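Local coordinates for protein N-acetylglucosamine-6-phosphate deacetylase (PDB 1O12) that probably removes the acetyl group from N-acetylglucosamine 6-phosphate by hydrolysis, using a divalent metal cation held in a TIM-barrel amidohydrolase fold, at residues L122-G128 and P158-T163; T93-T97 and E127-I131; D69-C73 and K101-I105; D59-V65 and L264-S270. One frame throughout, in Å; residues are numbered along the deposited sequence.

Contacts 1, 2 and 4 are buried and lie around or beside the metal site, whereas contact 3 is only partly buried, further out, on the helical side of the barrel. Contacts 1 and 2 share Glu127, an iron ligand: contact 1 follows its strand through parallel backbone pairing, while contact 2 takes up the loop that follows, with van der Waals contacts and a bridging water. Contact 4 joins the first and last barrel strands with a network of hydrogen bonds, and its His61 also bonds to Glu127. Contact 3 relies on sulfur, selenium and aliphatic groups, and Thr70 ties it to His63 of contact 4.

Contact 1. Residues L122-G128 and P158-T163; sequences LGVHLEG and PAKMLT. With FE (Fe (III) ion), chain C.
The imidazole of His125 lies beneath the chain of Met161, a selenomethionine, and beside Thr163. Met161 CG sits 3.9 Å from the His125 ring centroid, almost straight over it, and SE follows at 4.0 Å over the same face. At the ring edge, His125 NE2 and Thr163 OG1 share a hydrogen bond of 2.9 Å, and OG1 has a further partner in Thr208. His125 CG stands anti to the backbone N (chi1 173°), which brings NE2 to Thr163; its ND1 bonds to Pro60 O. A phenylalanine in place of His125 would probably leave Thr163 OG1 and Pro60 O without their ring partner. Glu127 runs alongside Thr163, CG to CB 4.0 Å, and its OE2 binds the iron at 2.2 Å, together with His188 and His209, and accepts a hydrogen bond from His139. On the other face of the sheet, Leu126 CB meets Leu162 CD2 at 3.8 Å, and Leu126 CD1 reaches Ala159 CB. Four backbone bonds of 2.9 Å join the strands, among them Leu126 N to Met161 O. The register slips by one between Val124-Ala159 and His125-Met161, a beta bulge with Lys160 as the extra residue. Such parallel pairing of neighbouring strands, with a metal ligand at the C-terminal end of one, is characteristic of the amidohydrolase TIM barrel.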
loop_
_atom_site.group_PDB
_atom_site.type_symbol
_atom_site.label_atom_id
_atom_site.label_comp_id
_atom_site.label_asym_id
_atom_site.label_seq_id
_atom_site.Cartn_x
_atom_site.Cartn_y
_atom_site.Cartn_z
ATOM N N LEU A 122 -10.348 30.274 -7.426
ATOM C CA LEU A 122 -11.369 29.517 -8.121
ATOM C C LEU A 122 -12.623 29.483 -7.271
ATOM O O LEU A 122 -13.733 29.434 -7.775
ATOM C CB LEU A 122 -10.901 28.091 -8.338
ATOM C CG LEU A 122 -11.396 27.259 -9.537
ATOM C CD1 LEU A 122 -11.836 25.895 -9.049
ATOM C CD2 LEU A 122 -12.485 27.955 -10.297
ATOM N N GLY A 123 -12.442 29.500 -5.969
ATOM C CA GLY A 123 -13.589 29.450 -5.096
ATOM C C GLY A 123 -13.233 29.065 -3.677
ATOM O O GLY A 123 -12.134 29.362 -3.171
ATOM N N VAL A 124 -14.161 28.353 -3.051
ATOM C CA VAL A 124 -13.992 27.963 -1.679
ATOM C C VAL A 124 -14.060 26.471 -1.456
ATOM O O VAL A 124 -14.923 25.799 -2.011
ATOM C CB VAL A 124 -15.057 28.663 -0.814
ATOM C CG1 VAL A 124 -15.086 28.070 0.608
ATOM C CG2 VAL A 124 -14.747 30.154 -0.778
ATOM N N HIS A 125 -13.128 25.966 -0.652
ATOM C CA HIS A 125 -13.086 24.543 -0.300
ATOM C C HIS A 125 -13.580 24.475 1.134
ATOM O O HIS A 125 -12.955 25.021 2.069
ATOM C CB HIS A 125 -11.663 23.973 -0.414
ATOM C CG HIS A 125 -11.522 22.569 0.088
ATOM N ND1 HIS A 125 -10.339 21.860 -0.015
ATOM C CD2 HIS A 125 -12.395 21.753 0.726
ATOM C CE1 HIS A 125 -10.491 20.671 0.543
ATOM N NE2 HIS A 125 -11.729 20.579 1.001
ATOM N N LEU A 126 -14.738 23.836 1.279
ATOM C CA LEU A 126 -15.377 23.702 2.570
ATOM C C LEU A 126 -14.945 22.401 3.242
ATOM O O LEU A 126 -15.490 21.320 2.958
ATOM C CB LEU A 126 -16.912 23.764 2.411
ATOM C CG LEU A 126 -17.567 25.027 1.813
ATOM C CD1 LEU A 126 -19.028 24.765 1.499
ATOM C CD2 LEU A 126 -17.476 26.175 2.782
ATOM N N GLU A 127 -13.940 22.528 4.108
ATOM C CA GLU A 127 -13.411 21.402 4.863
ATOM C C GLU A 127 -14.192 21.388 6.163
ATOM O O GLU A 127 -13.960 22.203 7.041
ATOM C CB GLU A 127 -11.925 21.593 5.172
ATOM C CG GLU A 127 -11.200 20.278 5.491
ATOM C CD GLU A 127 -9.941 20.473 6.298
ATOM O OE1 GLU A 127 -9.052 21.261 5.913
ATOM O OE2 GLU A 127 -9.832 19.826 7.345
ATOM N N GLY A 128 -15.109 20.449 6.289
ATOM C CA GLY A 128 -15.931 20.422 7.475
ATOM C C GLY A 128 -17.140 21.256 7.080
ATOM O O GLY A 128 -17.110 21.903 6.035
ATOM N N PRO A 158 -19.832 30.279 -4.814
ATOM C CA PRO A 158 -18.510 29.788 -5.218
ATOM C C PRO A 158 -17.864 28.591 -4.486
ATOM O O PRO A 158 -16.646 28.468 -4.462
ATOM C CB PRO A 158 -17.652 31.045 -5.138
ATOM C CG PRO A 158 -18.190 31.711 -3.926
ATOM C CD PRO A 158 -19.710 31.545 -4.070
ATOM N N ALA A 159 -18.658 27.721 -3.881
ATOM C CA ALA A 159 -18.057 26.545 -3.262
ATOM C C ALA A 159 -17.575 25.713 -4.457
ATOM O O ALA A 159 -18.262 25.644 -5.483
ATOM C CB ALA A 159 -19.094 25.762 -2.467
ATOM N N LYS A 160 -16.412 25.088 -4.335
ATOM C CA LYS A 160 -15.887 24.294 -5.428
ATOM C C LYS A 160 -15.530 22.905 -4.993
ATOM O O LYS A 160 -15.459 21.996 -5.809
ATOM C CB LYS A 160 -14.657 24.964 -6.029
ATOM C CG LYS A 160 -14.994 26.256 -6.773
ATOM C CD LYS A 160 -15.905 26.010 -7.966
ATOM C CE LYS A 160 -16.432 27.322 -8.581
ATOM N NZ LYS A 160 -17.429 27.127 -9.680
HETATM N N MSE A 161 -15.319 22.738 -3.695
HETATM C CA MSE A 161 -14.923 21.451 -3.159
HETATM C C MSE A 161 -15.445 21.310 -1.744
HETATM O O MSE A 161 -15.638 22.295 -1.040
HETATM C CB MSE A 161 -13.405 21.338 -3.176
HETATM C CG MSE A 161 -12.912 19.997 -2.776
HETATM SE SE MSE A 161 -11.010 19.772 -3.079
HETATM C CE MSE A 161 -10.979 19.503 -5.011
ATOM N N LEU A 162 -15.647 20.084 -1.307
ATOM C CA LEU A 162 -16.180 19.875 0.021
ATOM C C LEU A 162 -15.619 18.602 0.605
ATOM O O LEU A 162 -15.709 17.554 -0.026
ATOM C CB LEU A 162 -17.695 19.761 -0.100
ATOM C CG LEU A 162 -18.728 19.470 0.990
ATOM C CD1 LEU A 162 -18.259 18.377 1.942
ATOM C CD2 LEU A 162 -19.039 20.741 1.681
ATOM N N THR A 163 -15.043 18.676 1.802
ATOM C CA THR A 163 -14.528 17.464 2.447
ATOM C C THR A 163 -15.497 16.940 3.524
ATOM O O THR A 163 -15.797 17.632 4.506
ATOM C CB THR A 163 -13.159 17.689 3.107
ATOM O OG1 THR A 163 -12.193 17.969 2.101
ATOM C CG2 THR A 163 -12.724 16.434 3.875
HETATM FE FE FE C . -8.094 18.636 7.969
#

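Contact 2. Residues T93-T97 and E127-I131; sequences TTVST and EGPYI. With FE (Fe (III) ion), chain C.
Ser96 OG, anti to its carbonyl carbon (chi1 -69°), is turned onto the backbone of Gly128 and Pro129, while Thr94 holds OG1 between its backbone N and carbonyl carbon (chi1 59°), facing a water shared with Gly128. Both segments are loops that follow neighbouring barrel strands, 87-93 and 121-127, so the contact belongs to the C-terminal rim of the TIM barrel, where amidohydrolases place their metal site. Glu127 begins the second loop, and its CB packs against the first: CB lies 3.2 Å from Thr94 O and 3.8 Å from Thr93 CG2, with the threonine methyl set obliquely against it. This packing is likely to restrict the base of the side chain that binds the iron. His139 adds a second-shell link, since it bonds to Ser96 N through ND1 and to Glu127 OE2 through NE2.
Beyond Glu127, the chain passes through Gly128 and a cis peptide bond into Pro129. A side chain on Gly128 would run into Ser96 OG, and its backbone angles by themselves call for glycine. The serine oxygen instead rests 3.4 Å from Pro129 CA and 3.8 Å from the Ile131 CD1 methyl. A water bridges the loops: it accepts from Thr94 OG1 at 3.2 Å, and donates to Val95 O at 2.9 Å and to Gly128 O at 2.8 Å.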
loop_
_atom_site.group_PDB
_atom_site.type_symbol
_atom_site.label_atom_id
_atom_site.label_comp_id
_atom_site.label_asym_id
_atom_site.label_seq_id
_atom_site.Cartn_x
_atom_site.Cartn_y
_atom_site.Cartn_z
ATOM N N THR A 93 -9.662 27.585 1.684
ATOM C CA THR A 93 -10.278 26.507 2.436
ATOM C C THR A 93 -10.710 26.906 3.822
ATOM O O THR A 93 -9.978 27.564 4.550
ATOM C CB THR A 93 -9.282 25.318 2.518
ATOM O OG1 THR A 93 -8.690 25.137 1.222
ATOM C CG2 THR A 93 -9.981 24.021 2.942
ATOM N N THR A 94 -11.905 26.487 4.193
ATOM C CA THR A 94 -12.438 26.806 5.506
ATOM C C THR A 94 -12.181 25.659 6.466
ATOM O O THR A 94 -11.620 24.625 6.096
ATOM C CB THR A 94 -13.950 26.993 5.422
ATOM O OG1 THR A 94 -14.542 25.784 4.916
ATOM C CG2 THR A 94 -14.297 28.144 4.480
ATOM N N VAL A 95 -12.571 25.856 7.719
ATOM C CA VAL A 95 -12.483 24.792 8.710
ATOM C C VAL A 95 -13.927 24.663 9.220
ATOM O O VAL A 95 -14.790 25.408 8.770
ATOM C CB VAL A 95 -11.522 25.151 9.859
ATOM C CG1 VAL A 95 -10.102 25.113 9.356
ATOM C CG2 VAL A 95 -11.848 26.521 10.417
ATOM N N SER A 96 -14.212 23.719 10.113
ATOM C CA SER A 96 -15.572 23.590 10.637
ATOM C C SER A 96 -15.987 24.918 11.284
ATOM O O SER A 96 -15.213 25.553 12.019
ATOM C CB SER A 96 -15.659 22.464 11.661
ATOM O OG SER A 96 -15.488 21.214 11.023
ATOM N N THR A 97 -17.213 25.337 10.993
ATOM C CA THR A 97 -17.691 26.599 11.518
ATOM C C THR A 97 -19.216 26.709 11.443
ATOM O O THR A 97 -19.908 25.727 11.167
ATOM C CB THR A 97 -16.996 27.763 10.744
ATOM O OG1 THR A 97 -17.143 28.984 11.484
ATOM C CG2 THR A 97 -17.577 27.904 9.309
ATOM N N GLU A 127 -13.940 22.528 4.108
ATOM C CA GLU A 127 -13.411 21.402 4.863
ATOM C C GLU A 127 -14.192 21.388 6.163
ATOM O O GLU A 127 -13.960 22.203 7.041
ATOM C CB GLU A 127 -11.925 21.593 5.172
ATOM C CG GLU A 127 -11.200 20.278 5.491
ATOM C CD GLU A 127 -9.941 20.473 6.298
ATOM O OE1 GLU A 127 -9.052 21.261 5.913
ATOM O OE2 GLU A 127 -9.832 19.826 7.345
ATOM N N GLY A 128 -15.109 20.449 6.289
ATOM C CA GLY A 128 -15.931 20.422 7.475
ATOM C C GLY A 128 -17.140 21.256 7.080
ATOM O O GLY A 128 -17.110 21.903 6.035
ATOM N N PRO A 129 -18.183 21.333 7.908
ATOM C CA PRO A 129 -18.337 20.705 9.222
ATOM C C PRO A 129 -18.942 19.301 9.228
ATOM O O PRO A 129 -19.181 18.751 10.301
ATOM C CB PRO A 129 -19.227 21.698 9.950
ATOM C CG PRO A 129 -20.232 22.056 8.824
ATOM C CD PRO A 129 -19.345 22.188 7.585
ATOM N N TYR A 130 -19.204 18.723 8.060
ATOM C CA TYR A 130 -19.787 17.387 8.013
ATOM C C TYR A 130 -18.741 16.264 8.121
ATOM O O TYR A 130 -18.612 15.377 7.257
ATOM C CB TYR A 130 -20.617 17.240 6.745
ATOM C CG TYR A 130 -21.465 18.455 6.501
ATOM C CD1 TYR A 130 -22.425 18.857 7.434
ATOM C CD2 TYR A 130 -21.260 19.254 5.374
ATOM C CE1 TYR A 130 -23.151 20.030 7.261
ATOM C CE2 TYR A 130 -21.979 20.429 5.187
ATOM C CZ TYR A 130 -22.917 20.819 6.134
ATOM O OH TYR A 130 -23.567 22.025 5.984
ATOM N N ILE A 131 -18.005 16.281 9.217
ATOM C CA ILE A 131 -16.996 15.284 9.405
ATOM C C ILE A 131 -17.213 14.493 10.665
ATOM O O ILE A 131 -18.180 14.708 11.396
ATOM C CB ILE A 131 -15.582 15.926 9.394
ATOM C CG1 ILE A 131 -15.475 17.035 10.448
ATOM C CG2 ILE A 131 -15.296 16.459 7.996
ATOM C CD1 ILE A 131 -14.109 17.753 10.457
HETATM FE FE FE C . -8.094 18.636 7.969
HETATM O O HOH W 1 -16.828 24.567 6.816
#

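Contact 3. Residues D69-C73 and K101-I105; sequences DTMNC and KMKEI
Helix 99-115, one of the outer helices of the TIM barrel, turns Ile105 and Lys101 toward the loop 69-73, which brings the chain from strand 68-69 to helix 75-83. Ile105 makes most of the apolar contact. Its CD1 touches the selenium of Met71, a selenomethionine, at 3.8 Å, and its CG1 lies 3.9 Å from Thr70 O. The branch methyl CG2 meets Thr70 CG2 at 4.2 Å, the two side chains crossing near a right angle. Met71 is folded at chi2 (-40°) and again at chi3, which takes CE past the isoleucine to Lys101 NZ at 3.5 Å; the same methyl also packs on Thr97. Lys101 is itself coiled at every torsion, its amine drawn back over the loop rather than stretched outward. No hydrogen bond crosses the contact. The loop is held by its own bonds and by strand 61-65: Asn72 ND2 donates to Asp69 OD2 at 3.2 Å, from above the carboxylate plane, and Thr70 OG1 bonds to His63 O. Cys73, in a left-handed backbone conformation, places SG 3.9 Å from Ile105 CG1.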
loop_
_atom_site.group_PDB
_atom_site.type_symbol
_atom_site.label_atom_id
_atom_site.label_comp_id
_atom_site.label_asym_id
_atom_site.label_seq_id
_atom_site.Cartn_x
_atom_site.Cartn_y
_atom_site.Cartn_z
ATOM N N ASP A 69 -5.994 34.850 6.266
ATOM C CA ASP A 69 -6.798 33.652 6.501
ATOM C C ASP A 69 -8.025 33.706 5.621
ATOM O O ASP A 69 -8.432 34.764 5.145
ATOM C CB ASP A 69 -7.357 33.557 7.925
ATOM C CG ASP A 69 -6.450 34.138 8.971
ATOM O OD1 ASP A 69 -5.935 33.339 9.800
ATOM O OD2 ASP A 69 -6.270 35.389 8.984
ATOM N N THR A 70 -8.645 32.547 5.470
ATOM C CA THR A 70 -9.855 32.411 4.703
ATOM C C THR A 70 -11.018 32.803 5.636
ATOM O O THR A 70 -12.078 33.254 5.181
ATOM C CB THR A 70 -9.977 30.947 4.202
ATOM O OG1 THR A 70 -8.959 30.715 3.223
ATOM C CG2 THR A 70 -11.349 30.656 3.600
HETATM N N MSE A 71 -10.812 32.653 6.944
HETATM C CA MSE A 71 -11.858 33.005 7.895
HETATM C C MSE A 71 -12.136 34.516 7.903
HETATM O O MSE A 71 -13.260 34.946 8.173
HETATM C CB MSE A 71 -11.511 32.503 9.308
HETATM C CG MSE A 71 -11.528 30.967 9.464
HETATM SE SE MSE A 71 -12.999 29.958 8.543
HETATM C CE MSE A 71 -14.309 29.837 9.992
ATOM N N ASN A 72 -11.124 35.319 7.584
ATOM C CA ASN A 72 -11.278 36.773 7.535
ATOM C C ASN A 72 -11.398 37.260 6.087
ATOM O O ASN A 72 -11.492 38.451 5.823
ATOM C CB ASN A 72 -10.103 37.440 8.267
ATOM C CG ASN A 72 -10.070 37.079 9.780
ATOM O OD1 ASN A 72 -10.951 37.498 10.559
ATOM N ND2 ASN A 72 -9.071 36.289 10.188
ATOM N N CYS A 73 -11.390 36.307 5.158
ATOM C CA CYS A 73 -11.544 36.547 3.736
ATOM C C CYS A 73 -10.513 37.447 3.131
ATOM O O CYS A 73 -10.842 38.327 2.337
ATOM C CB CYS A 73 -12.922 37.110 3.450
ATOM S SG CYS A 73 -14.277 36.113 4.126
ATOM N N LYS A 101 -20.945 31.943 9.279
ATOM C CA LYS A 101 -19.622 32.257 8.748
ATOM C C LYS A 101 -19.522 31.764 7.319
ATOM O O LYS A 101 -19.050 32.471 6.439
ATOM C CB LYS A 101 -18.538 31.592 9.592
ATOM C CG LYS A 101 -18.307 32.267 10.920
ATOM C CD LYS A 101 -17.956 33.732 10.716
ATOM C CE LYS A 101 -16.805 33.900 9.720
ATOM N NZ LYS A 101 -15.623 33.109 10.158
HETATM N N MSE A 102 -19.968 30.534 7.115
HETATM C CA MSE A 102 -19.974 29.892 5.819
HETATM C C MSE A 102 -20.601 30.804 4.756
HETATM O O MSE A 102 -19.956 31.122 3.755
HETATM C CB MSE A 102 -20.772 28.593 5.929
HETATM C CG MSE A 102 -20.096 27.328 5.456
HETATM SE SE MSE A 102 -20.851 25.764 6.415
HETATM C CE MSE A 102 -19.582 25.659 7.920
ATOM N N LYS A 103 -21.854 31.217 4.970
ATOM C CA LYS A 103 -22.569 32.079 4.023
ATOM C C LYS A 103 -21.792 33.352 3.761
ATOM O O LYS A 103 -21.741 33.814 2.624
ATOM C CB LYS A 103 -23.963 32.455 4.533
ATOM C CG LYS A 103 -24.934 31.280 4.740
ATOM C CD LYS A 103 -26.364 31.673 4.309
ATOM C CE LYS A 103 -26.847 32.976 4.982
ATOM N NZ LYS A 103 -27.960 33.700 4.261
ATOM N N GLU A 104 -21.180 33.905 4.808
ATOM C CA GLU A 104 -20.400 35.130 4.682
ATOM C C GLU A 104 -19.103 34.905 3.901
ATOM O O GLU A 104 -18.678 35.764 3.124
ATOM C CB GLU A 104 -20.063 35.711 6.063
ATOM C CG GLU A 104 -19.289 37.052 6.022
ATOM C CD GLU A 104 -18.014 37.045 6.887
ATOM O OE1 GLU A 104 -17.215 38.017 6.826
ATOM O OE2 GLU A 104 -17.805 36.061 7.633
ATOM N N ILE A 105 -18.462 33.759 4.100
ATOM C CA ILE A 105 -17.227 33.502 3.378
ATOM C C ILE A 105 -17.538 33.235 1.898
ATOM O O ILE A 105 -16.834 33.731 1.013
ATOM C CB ILE A 105 -16.460 32.345 4.020
ATOM C CG1 ILE A 105 -15.903 32.834 5.361
ATOM C CG2 ILE A 105 -15.316 31.893 3.103
ATOM C CD1 ILE A 105 -15.509 31.768 6.305
#

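Contact 4. Residues D59-V65 and L264-S270; sequences DPHIHGV and LVTDSIS
His63 and Asp267 meet where the first and last strands of the TIM barrel come together: 59-65 carries the His-X-His sequence of amidohydrolases as His61-Ile62-His63, and 264-270 runs from the end of strand 262-265 into the loop after it. From the backbone outward, His63 CB lies 3.3 Å from Ser268 O, and CG and CD2 keep near that oxygen at the ring edge. CD2 is also near Asp267 OD1. At the tip, NE2 donates to Asp267 OD1 at 2.9 Å, with the oxygen close to the ring plane but the nitrogen on the anti side, 35° out of the carboxylate plane. Around the ring, CE1 faces Glu127 OE1, and ND1 makes a weak bond to Thr93 O. Asp267, predicted to be the catalytic proton donor and acceptor, also sets its carboxyl carbon over one face of His61, whose NE2 bonds instead to Glu127 OE1 and whose ND1 bonds to Glu237. The nearest side-chain atom of His61 is about 5 Å from the iron and is not a ligand.
Asp59 OD1 is approached from opposite faces of its plane by His61 N at 3.1 Å, in an Asx turn, and by Thr266 N at 3.3 Å. Replacing Asp59 by alanine would probably leave both amides without this acceptor and unsettle the turn into His61. Backbone bonds join the segments alongside, notably Asp267 N to His61 O at 2.7 Å. Ser268 O accepts from both His63 N and Gly64 N, and Ser268 OG donates in the carbonyl plane to Gly64 O at 3.0 Å.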
loop_
_atom_site.group_PDB
_atom_site.type_symbol
_atom_site.label_atom_id
_atom_site.label_comp_id
_atom_site.label_asym_id
_atom_site.label_seq_id
_atom_site.Cartn_x
_atom_site.Cartn_y
_atom_site.Cartn_z
ATOM N N ASP A 59 -3.407 24.934 -5.875
ATOM C CA ASP A 59 -3.498 24.515 -4.478
ATOM C C ASP A 59 -4.973 24.503 -4.103
ATOM O O ASP A 59 -5.561 25.542 -3.837
ATOM C CB ASP A 59 -2.737 25.467 -3.544
ATOM C CG ASP A 59 -2.503 24.851 -2.164
ATOM O OD1 ASP A 59 -3.150 23.827 -1.884
ATOM O OD2 ASP A 59 -1.695 25.374 -1.363
ATOM N N PRO A 60 -5.578 23.304 -4.049
ATOM C CA PRO A 60 -6.996 23.183 -3.711
ATOM C C PRO A 60 -7.253 23.115 -2.229
ATOM O O PRO A 60 -8.400 22.981 -1.802
ATOM C CB PRO A 60 -7.387 21.892 -4.416
ATOM C CG PRO A 60 -6.153 21.024 -4.184
ATOM C CD PRO A 60 -5.008 21.990 -4.439
ATOM N N HIS A 61 -6.186 23.218 -1.441
ATOM C CA HIS A 61 -6.325 23.106 0.003
ATOM C C HIS A 61 -5.339 23.980 0.761
ATOM O O HIS A 61 -4.236 23.535 1.072
ATOM C CB HIS A 61 -6.130 21.641 0.417
ATOM C CG HIS A 61 -6.623 21.334 1.791
ATOM N ND1 HIS A 61 -6.821 20.047 2.240
ATOM C CD2 HIS A 61 -6.961 22.145 2.822
ATOM C CE1 HIS A 61 -7.260 20.075 3.486
ATOM N NE2 HIS A 61 -7.355 21.336 3.862
ATOM N N ILE A 62 -5.737 25.218 1.049
ATOM C CA ILE A 62 -4.911 26.159 1.810
ATOM C C ILE A 62 -5.841 27.091 2.604
ATOM O O ILE A 62 -6.730 27.717 2.028
ATOM C CB ILE A 62 -3.971 27.007 0.877
ATOM C CG1 ILE A 62 -3.319 28.148 1.670
ATOM C CG2 ILE A 62 -4.730 27.554 -0.303
ATOM C CD1 ILE A 62 -2.308 28.963 0.858
ATOM N N HIS A 63 -5.610 27.192 3.913
ATOM C CA HIS A 63 -6.420 28.022 4.812
ATOM C C HIS A 63 -6.019 29.499 4.820
ATOM O O HIS A 63 -6.857 30.389 4.784
ATOM C CB HIS A 63 -6.309 27.465 6.244
ATOM C CG HIS A 63 -6.651 26.015 6.343
ATOM N ND1 HIS A 63 -7.950 25.565 6.384
ATOM C CD2 HIS A 63 -5.872 24.907 6.284
ATOM C CE1 HIS A 63 -7.960 24.243 6.342
ATOM N NE2 HIS A 63 -6.711 23.819 6.277
ATOM N N GLY A 64 -4.711 29.733 4.882
ATOM C CA GLY A 64 -4.184 31.074 4.938
ATOM C C GLY A 64 -2.689 30.957 4.782
ATOM O O GLY A 64 -2.165 29.840 4.661
ATOM N N VAL A 65 -2.004 32.098 4.763
ATOM C CA VAL A 65 -0.557 32.120 4.606
ATOM C C VAL A 65 -0.084 33.562 4.857
ATOM O O VAL A 65 -0.803 34.505 4.541
ATOM C CB VAL A 65 -0.160 31.622 3.163
ATOM C CG1 VAL A 65 -0.783 32.518 2.096
ATOM C CG2 VAL A 65 1.348 31.603 3.007
ATOM N N LEU A 264 -0.867 17.388 -5.074
ATOM C CA LEU A 264 -0.086 18.141 -4.084
ATOM C C LEU A 264 -0.994 19.184 -3.449
ATOM O O LEU A 264 -1.876 19.742 -4.102
ATOM C CB LEU A 264 1.137 18.782 -4.732
ATOM C CG LEU A 264 2.476 18.168 -4.320
ATOM C CD1 LEU A 264 2.322 16.697 -4.052
ATOM C CD2 LEU A 264 3.529 18.410 -5.381
ATOM N N VAL A 265 -0.773 19.454 -2.177
ATOM C CA VAL A 265 -1.609 20.391 -1.447
ATOM C C VAL A 265 -0.716 21.053 -0.380
ATOM O O VAL A 265 0.318 20.505 0.012
ATOM C CB VAL A 265 -2.790 19.573 -0.806
ATOM C CG1 VAL A 265 -2.934 19.874 0.628
ATOM C CG2 VAL A 265 -4.086 19.802 -1.582
ATOM N N THR A 266 -1.113 22.210 0.115
ATOM C CA THR A 266 -0.310 22.880 1.107
ATOM C C THR A 266 -0.881 22.743 2.529
ATOM O O THR A 266 -0.131 22.448 3.464
ATOM C CB THR A 266 -0.136 24.373 0.682
ATOM O OG1 THR A 266 1.225 24.774 0.862
ATOM C CG2 THR A 266 -1.069 25.282 1.436
ATOM N N ASP A 267 -2.201 22.910 2.684
ATOM C CA ASP A 267 -2.876 22.832 3.985
ATOM C C ASP A 267 -2.217 23.863 4.895
ATOM O O ASP A 267 -2.174 23.730 6.114
ATOM C CB ASP A 267 -2.761 21.417 4.585
ATOM C CG ASP A 267 -3.680 21.196 5.833
ATOM O OD1 ASP A 267 -4.887 21.567 5.830
ATOM O OD2 ASP A 267 -3.189 20.610 6.827
ATOM N N SER A 268 -1.695 24.895 4.261
ATOM C CA SER A 268 -1.024 25.984 4.927
ATOM C C SER A 268 -1.990 26.837 5.762
ATOM O O SER A 268 -3.186 26.946 5.458
ATOM C CB SER A 268 -0.358 26.846 3.850
ATOM O OG SER A 268 0.170 28.058 4.331
ATOM N N ILE A 269 -1.478 27.425 6.832
ATOM C CA ILE A 269 -2.307 28.309 7.640
ATOM C C ILE A 269 -1.666 29.704 7.636
ATOM O O ILE A 269 -0.558 29.870 7.128
ATOM C CB ILE A 269 -2.460 27.793 9.081
ATOM C CG1 ILE A 269 -1.095 27.690 9.761
ATOM C CG2 ILE A 269 -3.184 26.460 9.056
ATOM C CD1 ILE A 269 -1.165 27.131 11.179
ATOM N N SER A 270 -2.378 30.694 8.166
ATOM C CA SER A 270 -1.890 32.074 8.244
ATOM C C SER A 270 -0.461 32.196 8.786
ATOM O O SER A 270 0.310 33.035 8.336
ATOM C CB SER A 270 -2.826 32.899 9.130
ATOM O OG SER A 270 -2.940 32.308 10.420
#